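Local coordinates for putative uncharacterized protein (Pseudomonas phage 201phi2-1, PDB 3R4V), which is of unknown function but belongs to the phage tubulin-like proteins and holds a guanosine-5'-diphosphate in its pocket, at residues A18-D23 / E167-I172; A81-V86 / R173-L178; K135-I140 / I148-V153; Q181-L186 / L230-D235; G251-D256 / D263-V268. All blocks are in the same frame, centred on the assembly; numbering follows the deposited sequence. Where two conformers were deposited one is given.

Helix 161-178 unites most of this set. Its middle packs against the loop 18-23 in contact 1, and its last turns against segment 81-86 in contact 2, centres about 12 Å apart. The segments of these two contacts alternate in sequence. Contact 3, joining helix 124-144 to strand 148-154, falls between the two segments of each; its centre is about 20 Å from that of contact 1. Contacts 4 and 5 follow, centres about 5 Å apart, around strand 228-233, which lies between strands 264-270 and 247-252; both touch contact 2. The helix thus links the nucleotide-binding part of this tubulin-like fold to the C-terminal part, whose strands continue the same mixed sheet.

Contact 1 (A18-D23 / E167-I172); sequences ATKLVD and EIAEKI
Ala169 meets the first segment at the middle of helix 161-178, where its methyl CB rests on Lys20 CB at 3.9 Å. The contact joins this helix to the loop between helix 11-18 and strand 28-32, with the Lys20 side chain about 8 Å from the bound GDP. The small alanine suits its place because it lets the loop come close, the CA atoms of Lys20 and Ala169 being 6.5 Å apart. Only the root of Lys20 takes part: its chain then runs on almost fully extended and bends at the last torsion (chi4 -53°), carrying NZ to Glu162 and Asp166 one or two turns earlier on the same helix. Ala169 also receives one branch of Leu21, whose CD2 lies 4.2 Å from Ala169 CB and 4.0 Å from Ala169 O. Next along the helix, Lys171 serves a different flank, where NZ binds Glu167 OE1 one turn back at 2.8 Å, on the anti side of the carboxylate, and also reaches Asn151. Ile172 then takes the other branch of the Leu21 fork: Leu21 CD1 sits 3.8 Å from Ile172 CD1 and 3.9 Å from Ile172 CG2. Phe9 of strand 6-10 touches both Leu21 and Ile172 and continues the apolar layer. No hydrogen bond crosses between the segments; cohesion is hydrophobic and dispersive, and the charges of Lys20 and Lys171 are paired at the edge of this apolar patch.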
# COMPACT_ATOMS: atom_id res chain seq x y z
N ALA A 18 -0.78 -8.30 8.52
CA ALA A 18 -1.76 -8.26 9.61
C ALA A 18 -1.37 -9.12 10.83
O ALA A 18 -1.63 -8.74 11.98
CB ALA A 18 -3.14 -8.64 9.10
N THR A 19 -0.76 -10.28 10.59
CA THR A 19 -0.42 -11.18 11.70
C THR A 19 0.47 -10.47 12.72
O THR A 19 0.53 -10.85 13.89
CB THR A 19 0.27 -12.48 11.22
OG1 THR A 19 1.57 -12.18 10.69
CG2 THR A 19 -0.57 -13.18 10.16
N LYS A 20 1.17 -9.43 12.28
CA LYS A 20 2.11 -8.74 13.15
C LYS A 20 1.43 -7.62 13.91
O LYS A 20 2.03 -6.99 14.78
CB LYS A 20 3.29 -8.23 12.32
CG LYS A 20 3.97 -9.35 11.57
CD LYS A 20 5.20 -8.90 10.83
CE LYS A 20 5.96 -10.10 10.30
NZ LYS A 20 6.24 -11.07 11.40
N LEU A 21 0.16 -7.38 13.58
CA LEU A 21 -0.60 -6.29 14.16
C LEU A 21 -1.87 -6.75 14.86
O LEU A 21 -2.78 -5.94 15.10
CB LEU A 21 -0.92 -5.25 13.09
CG LEU A 21 0.31 -4.61 12.42
CD1 LEU A 21 -0.03 -3.91 11.11
CD2 LEU A 21 0.97 -3.65 13.40
N VAL A 22 -1.95 -8.04 15.21
CA VAL A 22 -3.17 -8.58 15.80
C VAL A 22 -3.50 -7.96 17.15
O VAL A 22 -4.64 -8.00 17.60
CB VAL A 22 -3.13 -10.12 15.92
CG1 VAL A 22 -3.17 -10.77 14.54
CG2 VAL A 22 -1.90 -10.57 16.71
N ASP A 23 -2.50 -7.36 17.80
CA ASP A 23 -2.73 -6.71 19.07
C ASP A 23 -3.67 -5.51 18.92
O ASP A 23 -4.21 -5.02 19.91
CB ASP A 23 -1.41 -6.28 19.71
CG ASP A 23 -0.58 -5.42 18.78
OD1 ASP A 23 0.06 -5.97 17.86
OD2 ASP A 23 -0.57 -4.19 18.97
N GLU A 167 9.27 -4.57 8.66
CA GLU A 167 9.49 -3.14 8.44
C GLU A 167 8.17 -2.44 8.20
O GLU A 167 7.93 -1.34 8.69
CB GLU A 167 10.41 -2.91 7.24
CG GLU A 167 10.26 -1.51 6.65
CD GLU A 167 11.07 -1.31 5.38
OE1 GLU A 167 10.63 -0.52 4.51
OE2 GLU A 167 12.14 -1.95 5.25
N ILE A 168 7.28 -3.08 7.45
CA ILE A 168 6.01 -2.44 7.15
C ILE A 168 5.18 -2.30 8.42
O ILE A 168 4.61 -1.26 8.69
CB ILE A 168 5.22 -3.21 6.07
CG1 ILE A 168 5.94 -3.08 4.72
CG2 ILE A 168 3.80 -2.66 5.97
CD1 ILE A 168 5.33 -3.92 3.59
N ALA A 169 5.12 -3.36 9.22
CA ALA A 169 4.35 -3.29 10.45
C ALA A 169 4.87 -2.18 11.37
O ALA A 169 4.08 -1.49 12.03
CB ALA A 169 4.36 -4.63 11.18
N GLU A 170 6.18 -2.00 11.42
CA GLU A 170 6.75 -0.97 12.30
C GLU A 170 6.41 0.43 11.80
O GLU A 170 6.23 1.35 12.60
CB GLU A 170 8.26 -1.14 12.47
CG GLU A 170 8.64 -2.28 13.42
CD GLU A 170 8.20 -2.02 14.86
OE1 GLU A 170 8.21 -0.84 15.28
OE2 GLU A 170 7.84 -2.99 15.56
N LYS A 171 6.33 0.60 10.48
CA LYS A 171 5.90 1.87 9.92
C LYS A 171 4.42 2.13 10.17
O LYS A 171 4.03 3.25 10.48
CB LYS A 171 6.18 1.93 8.42
CG LYS A 171 7.65 2.02 8.04
CD LYS A 171 7.77 1.82 6.53
CE LYS A 171 9.15 2.10 5.99
NZ LYS A 171 9.14 1.90 4.50
N ILE A 172 3.61 1.08 10.05
CA ILE A 172 2.19 1.21 10.31
C ILE A 172 1.95 1.67 11.75
O ILE A 172 1.11 2.52 12.00
CB ILE A 172 1.44 -0.10 10.04
CG1 ILE A 172 1.44 -0.36 8.53
CG2 ILE A 172 0.01 -0.01 10.55
CD1 ILE A 172 0.74 -1.63 8.11

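Contact 2 (A81-V86 / R173-L178); sequences ADFYIV and RKVVLL
Tyr84 OH is gripped by two groups: Ala81 N donates to it over 3.0 Å with an N-H...O angle of 155°, and Arg109 NH1 is its second partner. Ala81 CB lies over one face of the same ring, 3.9 Å above its plane and displaced toward the rim; the tyrosine ring thus lies back along the loop that leads into strand 84-89. This bond belongs to the side of the strand turned from helix 161-178. Phe83 and Ile85, flanking Tyr84 in sequence, project the other way and make the contact with the helix. Their common target is Val175. Its CG1, set opposite the backbone N (chi1 178°), is 3.6 Å from Phe83 CE2, approaching the ring obliquely, and 3.7 Å from Ile85 CD1. The Phe83 side chain lies roughly perpendicular to that of Val175, whereas Ile85 and Val175 run alongside but reversed. Ile85 CD1 touches the next helical residue too, at 3.9 Å from Val176 CG2. Within segment 81-86, Ile85 CG1 lies in the plane of the Phe83 ring at its edge, which leaves the two side chains as neighbours in one apolar surface. The short valines let the helix lie close to the sheet, and the longer isoleucine and phenylalanine span the gap. Phe116 of strand 113-119 touches both Ile85 and Val175. The helix is therefore seated on the sheet by shape and hydrophobicity: no hydrogen bond crosses, and the bonds of Tyr84 lie on the side turned from the helix.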
# COMPACT_ATOMS: atom_id res chain seq x y z
N ALA A 81 -14.27 5.86 10.27
CA ALA A 81 -13.12 6.19 11.10
C ALA A 81 -12.52 7.54 10.72
O ALA A 81 -12.71 8.02 9.61
CB ALA A 81 -12.07 5.10 11.02
N ASP A 82 -11.80 8.14 11.67
CA ASP A 82 -11.13 9.41 11.43
C ASP A 82 -9.91 9.28 10.51
O ASP A 82 -9.46 10.26 9.93
CB ASP A 82 -10.71 10.05 12.75
CG ASP A 82 -11.90 10.58 13.55
OD1 ASP A 82 -12.92 10.94 12.92
OD2 ASP A 82 -11.81 10.63 14.80
N PHE A 83 -9.37 8.07 10.41
CA PHE A 83 -8.23 7.83 9.54
C PHE A 83 -8.21 6.36 9.15
O PHE A 83 -8.69 5.52 9.90
CB PHE A 83 -6.93 8.20 10.28
CG PHE A 83 -5.72 8.34 9.39
CD1 PHE A 83 -5.43 9.54 8.76
CD2 PHE A 83 -4.87 7.27 9.19
CE1 PHE A 83 -4.31 9.67 7.95
CE2 PHE A 83 -3.75 7.39 8.38
CZ PHE A 83 -3.46 8.59 7.76
N TYR A 84 -7.70 6.05 7.96
CA TYR A 84 -7.57 4.65 7.57
C TYR A 84 -6.16 4.34 7.10
O TYR A 84 -5.46 5.19 6.58
CB TYR A 84 -8.54 4.28 6.43
CG TYR A 84 -10.00 4.62 6.69
CD1 TYR A 84 -10.93 3.63 7.02
CD2 TYR A 84 -10.45 5.93 6.59
CE1 TYR A 84 -12.28 3.94 7.24
CE2 TYR A 84 -11.79 6.25 6.81
CZ TYR A 84 -12.69 5.26 7.14
OH TYR A 84 -14.01 5.59 7.34
N ILE A 85 -5.76 3.09 7.26
CA ILE A 85 -4.50 2.63 6.68
C ILE A 85 -4.84 1.42 5.82
O ILE A 85 -5.53 0.51 6.28
CB ILE A 85 -3.52 2.23 7.78
CG1 ILE A 85 -3.23 3.44 8.68
CG2 ILE A 85 -2.23 1.64 7.19
CD1 ILE A 85 -2.47 3.12 9.95
N VAL A 86 -4.37 1.40 4.57
CA VAL A 86 -4.63 0.28 3.67
C VAL A 86 -3.32 -0.40 3.28
O VAL A 86 -2.33 0.27 3.03
CB VAL A 86 -5.29 0.76 2.39
CG1 VAL A 86 -5.82 -0.45 1.61
CG2 VAL A 86 -6.41 1.73 2.71
N ARG A 173 2.68 1.09 12.69
CA ARG A 173 2.61 1.53 14.08
C ARG A 173 2.94 3.01 14.27
O ARG A 173 2.35 3.67 15.13
CB ARG A 173 3.53 0.68 14.95
CG ARG A 173 3.14 -0.78 14.97
CD ARG A 173 3.80 -1.49 16.13
NE ARG A 173 3.45 -2.90 16.16
CZ ARG A 173 2.36 -3.41 16.72
NH1 ARG A 173 1.47 -2.61 17.31
NH2 ARG A 173 2.15 -4.72 16.69
N LYS A 174 3.89 3.53 13.50
CA LYS A 174 4.20 4.95 13.61
C LYS A 174 3.01 5.78 13.12
O LYS A 174 2.72 6.83 13.68
CB LYS A 174 5.49 5.32 12.85
CG LYS A 174 6.78 4.78 13.47
CD LYS A 174 7.98 5.16 12.62
CE LYS A 174 9.30 4.93 13.35
NZ LYS A 174 9.51 3.54 13.80
N VAL A 175 2.32 5.31 12.08
CA VAL A 175 1.14 6.03 11.60
C VAL A 175 -0.00 5.91 12.61
O VAL A 175 -0.75 6.86 12.83
CB VAL A 175 0.67 5.54 10.19
CG1 VAL A 175 -0.59 6.31 9.78
CG2 VAL A 175 1.78 5.77 9.19
N VAL A 176 -0.15 4.73 13.22
CA VAL A 176 -1.17 4.54 14.25
C VAL A 176 -0.91 5.51 15.39
O VAL A 176 -1.82 6.11 15.94
CB VAL A 176 -1.25 3.09 14.75
CG1 VAL A 176 -2.12 2.99 16.00
CG2 VAL A 176 -1.79 2.18 13.64
N LEU A 177 0.37 5.68 15.71
CA LEU A 177 0.78 6.62 16.76
C LEU A 177 0.45 8.05 16.34
O LEU A 177 -0.17 8.82 17.09
CB LEU A 177 2.28 6.49 17.02
CG LEU A 177 2.93 7.59 17.84
CD1 LEU A 177 2.43 7.52 19.27
CD2 LEU A 177 4.45 7.47 17.77
N LEU A 178 0.86 8.41 15.12
CA LEU A 178 0.59 9.73 14.57
C LEU A 178 -0.87 10.14 14.74
O LEU A 178 -1.15 11.27 15.16
CB LEU A 178 0.96 9.77 13.08
CG LEU A 178 0.56 11.04 12.30
CD1 LEU A 178 1.29 12.26 12.88
CD2 LEU A 178 0.83 10.91 10.79

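Contact 3 (K135-I140 / I148-V153)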
# COMPACT_ATOMS: atom_id res chain seq x y z
N LYS A 135 -0.74 2.37 -11.80
CA LYS A 135 -1.59 3.12 -12.74
C LYS A 135 -3.03 3.23 -12.23
O LYS A 135 -3.65 4.29 -12.33
CB LYS A 135 -1.58 2.47 -14.12
CG LYS A 135 -0.32 2.75 -14.92
CD LYS A 135 -0.35 2.01 -16.26
CE LYS A 135 0.89 2.31 -17.09
NZ LYS A 135 0.83 3.69 -17.68
N THR A 136 -3.55 2.13 -11.68
CA THR A 136 -4.85 2.14 -11.02
C THR A 136 -4.94 3.22 -9.95
O THR A 136 -5.91 3.99 -9.90
CB THR A 136 -5.16 0.75 -10.37
OG1 THR A 136 -5.32 -0.23 -11.40
CG2 THR A 136 -6.43 0.81 -9.56
N LEU A 137 -3.93 3.29 -9.08
CA LEU A 137 -3.97 4.29 -8.02
C LEU A 137 -3.91 5.71 -8.60
O LEU A 137 -4.57 6.63 -8.11
CB LEU A 137 -2.85 4.06 -7.01
CG LEU A 137 -3.02 2.72 -6.28
CD1 LEU A 137 -1.81 2.47 -5.37
CD2 LEU A 137 -4.33 2.63 -5.47
N GLU A 138 -3.16 5.87 -9.69
CA GLU A 138 -3.08 7.18 -10.34
C GLU A 138 -4.46 7.53 -10.91
O GLU A 138 -4.92 8.68 -10.76
CB GLU A 138 -1.99 7.20 -11.44
CG GLU A 138 -1.81 8.55 -12.17
CD GLU A 138 -0.75 9.43 -11.52
OE1 GLU A 138 -0.60 9.38 -10.27
OE2 GLU A 138 -0.04 10.15 -12.24
N ALA A 139 -5.12 6.57 -11.55
CA ALA A 139 -6.43 6.83 -12.14
C ALA A 139 -7.42 7.21 -11.05
O ALA A 139 -8.21 8.14 -11.21
CB ALA A 139 -6.94 5.61 -12.93
N ILE A 140 -7.35 6.51 -9.92
CA ILE A 140 -8.22 6.84 -8.79
C ILE A 140 -7.94 8.25 -8.27
O ILE A 140 -8.87 9.01 -8.01
CB ILE A 140 -8.12 5.76 -7.68
CG1 ILE A 140 -8.71 4.44 -8.22
CG2 ILE A 140 -8.85 6.23 -6.42
CD1 ILE A 140 -8.51 3.22 -7.30
N ILE A 148 -3.41 10.11 -3.63
CA ILE A 148 -3.40 8.75 -3.12
C ILE A 148 -2.00 8.49 -2.62
O ILE A 148 -1.05 8.36 -3.40
CB ILE A 148 -3.81 7.74 -4.21
CG1 ILE A 148 -5.27 8.00 -4.65
CG2 ILE A 148 -3.58 6.30 -3.71
CD1 ILE A 148 -6.35 7.74 -3.59
N VAL A 149 -1.86 8.50 -1.30
CA VAL A 149 -0.56 8.63 -0.65
C VAL A 149 -0.13 7.26 -0.20
O VAL A 149 -0.82 6.63 0.58
CB VAL A 149 -0.69 9.56 0.58
CG1 VAL A 149 0.59 9.65 1.36
CG2 VAL A 149 -1.13 10.96 0.12
N VAL A 150 1.01 6.81 -0.71
CA VAL A 150 1.46 5.45 -0.42
C VAL A 150 2.90 5.41 0.03
O VAL A 150 3.75 6.14 -0.45
CB VAL A 150 1.28 4.53 -1.65
CG1 VAL A 150 -0.12 4.71 -2.28
CG2 VAL A 150 2.36 4.78 -2.68
N ASN A 151 3.17 4.52 0.98
CA ASN A 151 4.52 4.18 1.34
C ASN A 151 4.84 2.95 0.51
O ASN A 151 4.20 1.90 0.68
CB ASN A 151 4.59 3.85 2.83
CG ASN A 151 6.00 3.54 3.29
OD1 ASN A 151 6.38 2.38 3.46
ND2 ASN A 151 6.79 4.58 3.50
N TYR A 152 5.79 3.11 -0.40
CA TYR A 152 6.11 2.07 -1.37
C TYR A 152 7.31 1.27 -0.88
O TYR A 152 8.33 1.84 -0.52
CB TYR A 152 6.44 2.69 -2.73
CG TYR A 152 6.99 1.69 -3.73
CD1 TYR A 152 6.13 0.80 -4.38
CD2 TYR A 152 8.36 1.61 -3.99
CE1 TYR A 152 6.64 -0.13 -5.30
CE2 TYR A 152 8.86 0.69 -4.90
CZ TYR A 152 7.99 -0.18 -5.54
OH TYR A 152 8.49 -1.10 -6.45
N VAL A 153 7.17 -0.05 -0.82
CA VAL A 153 8.24 -0.90 -0.31
C VAL A 153 8.52 -1.99 -1.34
O VAL A 153 7.70 -2.89 -1.55
CB VAL A 153 7.83 -1.56 1.02
CG1 VAL A 153 8.93 -2.46 1.52
CG2 VAL A 153 7.49 -0.50 2.06
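Apolar packing carries this contact, in which Leu137 and Ile140 of helix 124-144 lie on Ile148 and Val150 of strand 148-154. Leu137 CB and CD2 both stand 4.1 Å from Ile148 CG2, the two side chains meeting nearly perpendicular. The other branch reaches further along the strand: Leu137 CD1 is 4.2 Å from Val150 CG1. One helical turn on, Ile140 CG2 meets Ile148 CD1 at 4.1 Å. Ile148 can serve both residues because its branches diverge: CG2 faces Leu137, while a bend at the second torsion (chi2 -66°) carries CD1 to Ile140 CG2. A second kind of approach is between carbon and carbonyl, with Leu137 O 3.8 Å from Ile148 CG1, a packing contact and not a bond.

No hydrogen bond joins the two segments. The strand pairs by its backbone with strands 113-119 and 208-214, and Glu138 OE1 of the helix bonds Val208 N at the start of the latter. The segments run roughly antiparallel, at 149°, with axes 9.1 Å apart, as consecutive elements of the beta-alpha-beta unit 113-119, 124-144, 148-154. Branched aliphatic residues fill that spacing, so that helix and strand cohere here through a hydrophobic seam.

Contact 4 (Q181-L186 / L230-D235)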
# COMPACT_ATOMS: atom_id res chain seq x y z
N GLN A 181 -4.45 10.95 18.27
CA GLN A 181 -5.20 12.11 18.76
C GLN A 181 -4.79 12.57 20.16
O GLN A 181 -5.52 13.30 20.82
CB GLN A 181 -6.72 11.85 18.69
CG GLN A 181 -7.22 11.53 17.27
CD GLN A 181 -8.73 11.36 17.18
OE1 GLN A 181 -9.47 11.81 18.04
NE2 GLN A 181 -9.18 10.71 16.11
N ASN A 182 -3.61 12.14 20.59
CA ASN A 182 -3.13 12.41 21.93
C ASN A 182 -1.95 13.38 21.97
O ASN A 182 -1.32 13.57 23.01
CB ASN A 182 -2.79 11.09 22.63
CG ASN A 182 -2.36 11.29 24.08
OD1 ASN A 182 -3.12 11.81 24.90
ND2 ASN A 182 -1.15 10.85 24.41
N HIS A 183 -1.65 14.01 20.83
CA HIS A 183 -0.51 14.91 20.74
C HIS A 183 -0.90 16.37 20.88
O HIS A 183 -1.94 16.80 20.36
CB HIS A 183 0.23 14.69 19.42
CG HIS A 183 0.45 13.25 19.09
ND1 HIS A 183 1.01 12.37 19.99
CD2 HIS A 183 0.18 12.54 17.98
CE1 HIS A 183 1.08 11.17 19.44
NE2 HIS A 183 0.58 11.25 18.22
N GLY A 184 -0.08 17.14 21.57
CA GLY A 184 -0.33 18.57 21.69
C GLY A 184 -0.26 19.24 20.34
O GLY A 184 0.59 18.90 19.51
N ARG A 185 -1.16 20.20 20.11
CA ARG A 185 -1.17 21.02 18.90
C ARG A 185 -1.71 20.31 17.65
O ARG A 185 -1.94 20.96 16.63
CB ARG A 185 0.22 21.60 18.63
CG ARG A 185 0.64 22.63 19.66
CD ARG A 185 2.14 22.80 19.74
NE ARG A 185 2.73 23.26 18.48
CZ ARG A 185 4.02 23.50 18.31
NH1 ARG A 185 4.87 23.32 19.32
NH2 ARG A 185 4.47 23.91 17.13
N LEU A 186 -1.93 19.00 17.73
CA LEU A 186 -2.30 18.24 16.53
C LEU A 186 -3.76 17.77 16.54
O LEU A 186 -4.17 16.96 17.38
CB LEU A 186 -1.36 17.06 16.33
CG LEU A 186 -1.43 16.41 14.94
CD1 LEU A 186 -0.84 17.35 13.89
CD2 LEU A 186 -0.72 15.07 14.94
N LEU A 230 4.37 16.46 8.20
CA LEU A 230 3.90 16.44 9.59
C LEU A 230 5.05 15.94 10.47
O LEU A 230 5.61 14.89 10.18
CB LEU A 230 2.70 15.52 9.71
CG LEU A 230 1.51 15.97 10.55
CD1 LEU A 230 0.24 15.30 10.08
CD2 LEU A 230 1.77 15.67 12.02
N SER A 231 5.40 16.70 11.51
CA SER A 231 6.49 16.31 12.41
C SER A 231 5.99 16.11 13.83
O SER A 231 5.22 16.92 14.34
CB SER A 231 7.60 17.37 12.40
OG SER A 231 8.22 17.43 11.13
N LEU A 232 6.42 15.01 14.46
CA LEU A 232 6.14 14.78 15.88
C LEU A 232 7.43 14.91 16.68
O LEU A 232 8.46 14.37 16.29
CB LEU A 232 5.55 13.40 16.10
CG LEU A 232 4.18 13.15 15.44
CD1 LEU A 232 3.71 11.73 15.72
CD2 LEU A 232 3.16 14.17 15.93
N TYR A 233 7.37 15.61 17.81
CA TYR A 233 8.54 15.76 18.66
C TYR A 233 8.20 15.41 20.10
O TYR A 233 7.18 15.85 20.62
CB TYR A 233 9.06 17.21 18.63
CG TYR A 233 9.65 17.68 17.32
CD1 TYR A 233 10.98 17.42 17.01
CD2 TYR A 233 8.90 18.42 16.43
CE1 TYR A 233 11.54 17.87 15.83
CE2 TYR A 233 9.45 18.89 15.24
CZ TYR A 233 10.77 18.61 14.95
OH TYR A 233 11.33 19.05 13.77
N LEU A 234 9.07 14.65 20.75
CA LEU A 234 8.94 14.39 22.18
C LEU A 234 9.56 15.53 22.98
O LEU A 234 9.02 15.96 24.00
CB LEU A 234 9.61 13.07 22.55
CG LEU A 234 9.55 12.64 24.02
CD1 LEU A 234 8.12 12.67 24.54
CD2 LEU A 234 10.14 11.25 24.18
N ASP A 235 10.70 16.02 22.51
CA ASP A 235 11.38 17.16 23.12
C ASP A 235 11.04 18.39 22.31
O ASP A 235 11.57 18.57 21.21
CB ASP A 235 12.90 16.92 23.11
CG ASP A 235 13.67 18.00 23.85
OD1 ASP A 235 13.11 19.08 24.13
OD2 ASP A 235 14.87 17.76 24.14
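Leu186 and His183, the two ends of a type II beta turn, pack on Leu230 and Leu232 of strand 228-233, in the C-terminal part of the mixed sheet of this tubulin-like fold. In the first shell, both branches of Leu186 touch Leu230 CD2, Leu186 CD1 at 3.6 Å and Leu186 CD2 at 3.9 Å. Leu186 CD2 also reaches Leu232 CD2, at 4.1 Å. The leucine fork thus bridges two residues whose side chains leave the same face of the strand. Against Leu232, the His183 ring approaches obliquely, with His183 CD2 at 4.0 Å from Leu232 CD2.

The second shell is the turn itself. Gly184 and Arg185 form its corner; Arg185 takes a positive phi (76°), and its guanidinium pairs with Glu239. The closing bond, Leu186 N to His183 O, is weak at 3.4 Å, and the surroundings probably contribute to holding the turn: Gly184 pairs by its backbone with Ile252, and Leu178 of helix 161-178 touches Leu186, Leu230 and Leu232 together. Histidine suits its place by offering carbon to the leucine and nitrogen to the helix end, where His183 NE2 is hydrogen-bonded to Leu177 O.

Contact 5 (G251-D256 / D263-V268); sequences GIMKVD and DQIHFV
Met253 provides the close part of this contact, laying its methyl against the backbone where strand 264-270 begins. Met253 CE is 3.7 Å from Asp263 O. The chain leaves CB extended and turns at its last torsion (chi3 -78°), which brings the methyl back onto the peptide. A flexible, unbranched methionine suits a gap too wide for direct strand pairing: strand 228-233 lies between 247-252 and 264-270, and Met253 also packs on Leu232 of it and on Leu177 of helix 161-178.

The looser side begins at the sulfur, where Met253 SD stands 4.5 Å from Ile265 CD1. Asp263, partly exposed, points its CB away from segment 251-256, and its carboxylate pairs with Lys238. Further along the first segment, Val255 and Asp256 are exposed and the latter is poorly ordered.

Beside the contact lies a buried polar network. Gln264 NE2 donates to His266 NE2 over 2.8 Å at an angle of 140°, lying only 4° from the ring plane. His266 ND1 meets Ser231 OG, consistent with a neutral ring protonated on ND1, and Phe242 stacks edge-to-face with this imidazole. The side chain of Met253 contributes dispersion, and no hydrogen bond crosses between the segments: a methyl packs against a peptide, while the polar side chains nearby are satisfied by partners of their own.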
# COMPACT_ATOMS: atom_id res chain seq x y z
N GLY A 251 3.29 18.23 15.91
CA GLY A 251 2.63 17.77 17.12
C GLY A 251 3.64 17.44 18.21
O GLY A 251 4.75 17.00 17.93
N ILE A 252 3.25 17.65 19.47
CA ILE A 252 4.14 17.34 20.59
C ILE A 252 3.70 16.06 21.27
O ILE A 252 2.58 15.98 21.78
CB ILE A 252 4.20 18.48 21.61
CG1 ILE A 252 4.61 19.77 20.90
CG2 ILE A 252 5.15 18.14 22.75
CD1 ILE A 252 5.79 19.59 19.97
N MET A 253 4.57 15.06 21.26
CA MET A 253 4.26 13.76 21.85
C MET A 253 4.44 13.80 23.36
O MET A 253 5.17 14.63 23.89
CB MET A 253 5.12 12.66 21.24
CG MET A 253 4.93 12.48 19.75
SD MET A 253 5.89 11.11 19.11
CE MET A 253 7.52 11.88 19.04
N LYS A 254 3.78 12.88 24.04
CA LYS A 254 3.79 12.85 25.49
C LYS A 254 4.68 11.72 26.01
O LYS A 254 4.57 10.59 25.57
CB LYS A 254 2.37 12.73 26.03
CG LYS A 254 1.54 13.99 25.84
CD LYS A 254 0.08 13.78 26.20
CE LYS A 254 -0.69 15.09 26.17
NZ LYS A 254 -0.71 15.71 24.82
N VAL A 255 5.56 12.05 26.95
CA VAL A 255 6.52 11.07 27.47
C VAL A 255 5.86 9.91 28.21
O VAL A 255 6.48 8.86 28.41
CB VAL A 255 7.60 11.73 28.37
CG1 VAL A 255 6.97 12.42 29.59
CG2 VAL A 255 8.64 10.70 28.81
N ASP A 256 4.60 10.08 28.60
CA ASP A 256 3.85 9.01 29.25
C ASP A 256 3.00 8.22 28.25
O ASP A 256 2.26 7.32 28.63
CB ASP A 256 2.97 9.55 30.38
CG ASP A 256 1.94 10.54 29.88
OD1 ASP A 256 2.26 11.36 29.00
OD2 ASP A 256 0.79 10.49 30.38
N ASP A 263 12.10 9.68 19.44
CA ASP A 263 12.11 11.05 19.93
C ASP A 263 11.52 12.06 18.94
O ASP A 263 10.98 13.09 19.32
CB ASP A 263 13.54 11.45 20.31
CG ASP A 263 13.60 12.79 21.01
OD1 ASP A 263 13.32 12.84 22.23
OD2 ASP A 263 13.94 13.79 20.35
N GLN A 264 11.64 11.76 17.65
CA GLN A 264 10.99 12.59 16.63
C GLN A 264 10.69 11.74 15.41
O GLN A 264 11.46 10.82 15.08
CB GLN A 264 11.83 13.81 16.27
CG GLN A 264 13.12 13.51 15.55
CD GLN A 264 13.98 14.75 15.38
OE1 GLN A 264 14.56 15.26 16.35
NE2 GLN A 264 14.07 15.25 14.16
N ILE A 265 9.56 12.01 14.78
CA ILE A 265 9.12 11.25 13.60
C ILE A 265 8.56 12.26 12.61
O ILE A 265 7.76 13.11 13.00
CB ILE A 265 8.02 10.20 13.93
CG1 ILE A 265 8.39 9.39 15.19
CG2 ILE A 265 7.78 9.26 12.74
CD1 ILE A 265 7.27 8.53 15.71
N HIS A 266 9.00 12.18 11.36
CA HIS A 266 8.55 13.09 10.30
C HIS A 266 7.86 12.30 9.22
O HIS A 266 8.42 11.33 8.71
CB HIS A 266 9.73 13.85 9.71
CG HIS A 266 10.59 14.52 10.74
ND1 HIS A 266 10.28 15.76 11.28
CD2 HIS A 266 11.72 14.11 11.36
CE1 HIS A 266 11.19 16.08 12.17
NE2 HIS A 266 12.07 15.10 12.25
N PHE A 267 6.66 12.74 8.85
CA PHE A 267 5.87 12.06 7.84
C PHE A 267 5.80 13.01 6.65
O PHE A 267 5.08 14.01 6.70
CB PHE A 267 4.47 11.78 8.40
CG PHE A 267 4.47 10.95 9.66
CD1 PHE A 267 4.70 11.54 10.90
CD2 PHE A 267 4.26 9.59 9.61
CE1 PHE A 267 4.69 10.77 12.06
CE2 PHE A 267 4.26 8.81 10.76
CZ PHE A 267 4.48 9.40 11.99
N VAL A 268 6.59 12.73 5.63
CA VAL A 268 6.74 13.67 4.53
C VAL A 268 6.13 13.10 3.27
O VAL A 268 6.43 11.98 2.89
CB VAL A 268 8.21 13.97 4.27
CG1 VAL A 268 8.35 15.16 3.30
CG2 VAL A 268 8.93 14.26 5.60